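Local coordinates for protein putative polyketide cyclase (Bacillus cereus, PDB 3K0Z) that is of unknown function but, as a SnoaL-family lipoprotein, may act as a polyketide cyclase, at residues M36-A40 with V102-V107. Numbering follows the deposited sequence.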
HETATM    1  N   MSE A  36      -6.447  -2.928 -17.478  1.00 19.46           N
HETATM    2  CA  MSE A  36      -5.921  -2.520 -16.181  1.00 18.37           C
HETATM    3  C   MSE A  36      -4.828  -3.472 -15.706  1.00 19.66           C
HETATM    4  O   MSE A  36      -3.773  -3.028 -15.213  1.00 19.62           O
HETATM    5  CB  MSE A  36      -7.078  -2.426 -15.179  1.00 21.55           C
HETATM    6  CG  MSE A  36      -7.980  -1.290 -15.492  1.00 18.74           C
HETATM    7 SE   MSE A  36      -9.618  -1.348 -14.467  0.75 25.69          SE
HETATM    8  CE  MSE A  36      -8.999  -0.388 -12.827  1.00 21.04           C
ATOM      9  N   VAL A  37      -5.039  -4.777 -15.850  1.00 18.30           N
ATOM     10  CA  VAL A  37      -4.019  -5.761 -15.427  1.00 18.25           C
ATOM     11  C   VAL A  37      -2.762  -5.606 -16.296  1.00 18.45           C
ATOM     12  O   VAL A  37      -1.648  -5.596 -15.787  1.00 18.19           O
ATOM     13  CB  VAL A  37      -4.562  -7.212 -15.463  1.00 17.98           C
ATOM     14  CG1 VAL A  37      -3.454  -8.199 -15.338  1.00 17.61           C
ATOM     15  CG2 VAL A  37      -5.599  -7.415 -14.343  1.00 17.71           C
ATOM     16  N   HIS A  38      -2.946  -5.427 -17.605  1.00 17.84           N
ATOM     17  CA  HIS A  38      -1.833  -5.268 -18.524  1.00 16.96           C
ATOM     18  C   HIS A  38      -1.040  -3.999 -18.228  1.00 19.96           C
ATOM     19  O   HIS A  38       0.168  -4.007 -18.342  1.00 21.11           O
ATOM     20  CB  HIS A  38      -2.347  -5.258 -19.963  1.00 20.75           C
ATOM     21  CG  HIS A  38      -2.720  -6.618 -20.465  1.00 19.50           C
ATOM     22  ND1 HIS A  38      -3.061  -6.863 -21.776  1.00 14.87           N
ATOM     23  CD2 HIS A  38      -2.749  -7.816 -19.831  1.00 16.95           C
ATOM     24  CE1 HIS A  38      -3.326  -8.157 -21.916  1.00 20.15           C
ATOM     25  NE2 HIS A  38      -3.125  -8.758 -20.746  1.00 15.30           N
ATOM     26  N   ALA A  39      -1.694  -2.924 -17.830  1.00 18.83           N
ATOM     27  CA  ALA A  39      -0.945  -1.699 -17.485  1.00 20.37           C
ATOM     28  C   ALA A  39      -0.079  -1.980 -16.273  1.00 18.59           C
ATOM     29  O   ALA A  39       1.080  -1.564 -16.188  1.00 19.10           O
ATOM     30  CB  ALA A  39      -1.924  -0.527 -17.211  1.00 19.68           C
ATOM     31  N   ALA A  40      -0.640  -2.700 -15.319  1.00 19.96           N
ATOM     32  CA  ALA A  40       0.128  -3.077 -14.114  1.00 19.64           C
ATOM     33  C   ALA A  40       1.294  -3.947 -14.495  1.00 21.39           C
ATOM     34  O   ALA A  40       2.378  -3.720 -14.016  1.00 16.82           O
ATOM     35  CB  ALA A  40      -0.750  -3.799 -13.135  1.00 19.06           C
ATOM     36  N   VAL A 102      -8.168  -5.209  -8.360  1.00 18.16           N
ATOM     37  CA  VAL A 102      -8.659  -4.366  -9.478  1.00 17.93           C
ATOM     38  C   VAL A 102     -10.124  -3.977  -9.283  1.00 18.75           C
ATOM     39  O   VAL A 102     -10.976  -4.824  -9.264  1.00 17.75           O
ATOM     40  CB  VAL A 102      -8.427  -5.066 -10.825  1.00 18.09           C
ATOM     41  CG1 VAL A 102      -8.832  -4.159 -11.953  1.00 17.80           C
ATOM     42  CG2 VAL A 102      -6.914  -5.535 -10.966  1.00 16.46           C
ATOM     43  N   VAL A 103     -10.414  -2.672  -9.146  1.00 19.63           N
ATOM     44  CA  VAL A 103     -11.782  -2.229  -8.870  1.00 18.32           C
ATOM     45  C   VAL A 103     -12.016  -0.822  -9.328  1.00 18.83           C
ATOM     46  O   VAL A 103     -11.170   0.037  -9.139  1.00 19.53           O
ATOM     47  CB  VAL A 103     -12.119  -2.382  -7.360  1.00 20.22           C
ATOM     48  CG1 VAL A 103     -11.256  -1.449  -6.438  1.00 13.92           C
ATOM     49  CG2 VAL A 103     -13.666  -2.201  -7.104  1.00 15.84           C
ATOM     50  N   GLY A 104     -13.147  -0.587  -9.988  1.00 18.64           N
ATOM     51  CA  GLY A 104     -13.464   0.735 -10.541  1.00 19.49           C
ATOM     52  C   GLY A 104     -12.347   1.152 -11.502  1.00 19.49           C
ATOM     53  O   GLY A 104     -12.078   0.437 -12.425  1.00 18.91           O
ATOM     54  N   ASP A 105     -11.685   2.286 -11.249  1.00 17.44           N
ATOM     55  CA  ASP A 105     -10.573   2.750 -12.069  1.00 17.66           C
ATOM     56  C   ASP A 105      -9.241   2.644 -11.334  1.00 17.84           C
ATOM     57  O   ASP A 105      -8.279   3.267 -11.763  1.00 21.37           O
ATOM     58  CB  ASP A 105     -10.785   4.217 -12.428  1.00 20.47           C
ATOM     59  CG  ASP A 105     -11.932   4.422 -13.350  1.00 27.29           C
ATOM     60  OD1 ASP A 105     -12.229   3.506 -14.152  1.00 38.35           O
ATOM     61  OD2 ASP A 105     -12.522   5.521 -13.281  1.00 44.50           O
ATOM     62  N   LYS A 106      -9.176   1.828 -10.276  1.00 18.04           N
ATOM     63  CA  LYS A 106      -8.007   1.746  -9.398  1.00 18.40           C
ATOM     64  C   LYS A 106      -7.426   0.330  -9.365  1.00 22.12           C
ATOM     65  O   LYS A 106      -8.144  -0.685  -9.485  1.00 19.85           O
ATOM     66  CB  LYS A 106      -8.371   2.230  -7.977  1.00 19.89           C
ATOM     67  CG  LYS A 106      -8.771   3.730  -7.837  1.00 20.54           C
ATOM     68  CD  LYS A 106      -7.715   4.604  -7.259  1.00 24.34           C
ATOM     69  CE  LYS A 106      -8.157   6.083  -7.214  1.00 20.70           C
ATOM     70  NZ  LYS A 106      -9.085   6.493  -6.117  1.00 22.65           N
ATOM     71  N   VAL A 107      -6.100   0.264  -9.258  1.00 22.89           N
ATOM     72  CA  VAL A 107      -5.402  -1.020  -9.121  1.00 18.79           C
ATOM     73  C   VAL A 107      -4.475  -0.909  -7.910  1.00 21.06           C
ATOM     74  O   VAL A 107      -3.716   0.028  -7.813  1.00 21.92           O
ATOM     75  CB  VAL A 107      -4.543  -1.366 -10.379  1.00 18.65           C
ATOM     76  CG1 VAL A 107      -3.723  -2.685 -10.160  1.00 16.87           C
ATOM     77  CG2 VAL A 107      -5.399  -1.528 -11.584  1.00 19.01           C
TER
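One turn of helix 30-49, with Met-36 and Val-107 closest in backbone at 7.2 Å between CA atoms, packs against the hairpin end where strand 93-103 turns back into strand 106-117. Met-36, deposited as selenomethionine, buries the most surface here. Met-36 CB lies 4.1 Å from both Val-102 CG1 and Val-107 CG2, reaching in between one valine from each strand. The chain is extended at chi2 and then bends at chi3 (87°), which swings CE onto the backbone of the turn. There Met-36 CE sits 3.2 Å from Gly-104 O, a short van der Waals approach, and 3.4 Å from Lys-106 N; that amide is already bonded to Val-103 O. Met-36 SE meets Val-102 CG1 at 3.9 Å.

Val-103 to Lys-106 form a type II' turn, with Gly-104 at its positive-phi corner, and close the hairpin through paired backbone bonds between Val-103 and Lys-106. In the cone-like SnoaL fold of the NTF2 clan, a long N-terminal helix lies against a strongly curved sheet, and here it touches one hairpin end of that sheet. The next residue, Val-37, brings its CG2 to 4.1 Å from Val-102 CG2, the two side chains crossing at about a right angle. Val-102 turns CG1 anti to its N (chi1 -176°), which gives that methyl to Met-36 and leaves CG2 for Val-37. Ala-40 CB makes a looser contact with Val-107 CG1 at 4.4 Å. Leu-100 touches Val-37, Ala-40 and Val-107, while Val-132 of strand 120-133 packs on Met-36 and Val-107. Val-103 and Lys-106 point their CB atoms away from the helix; on that far side Val-103 packs on Val-102 of the second subunit and Lys-106 NZ forms a salt bridge with Asp-99 OD2 of that subunit.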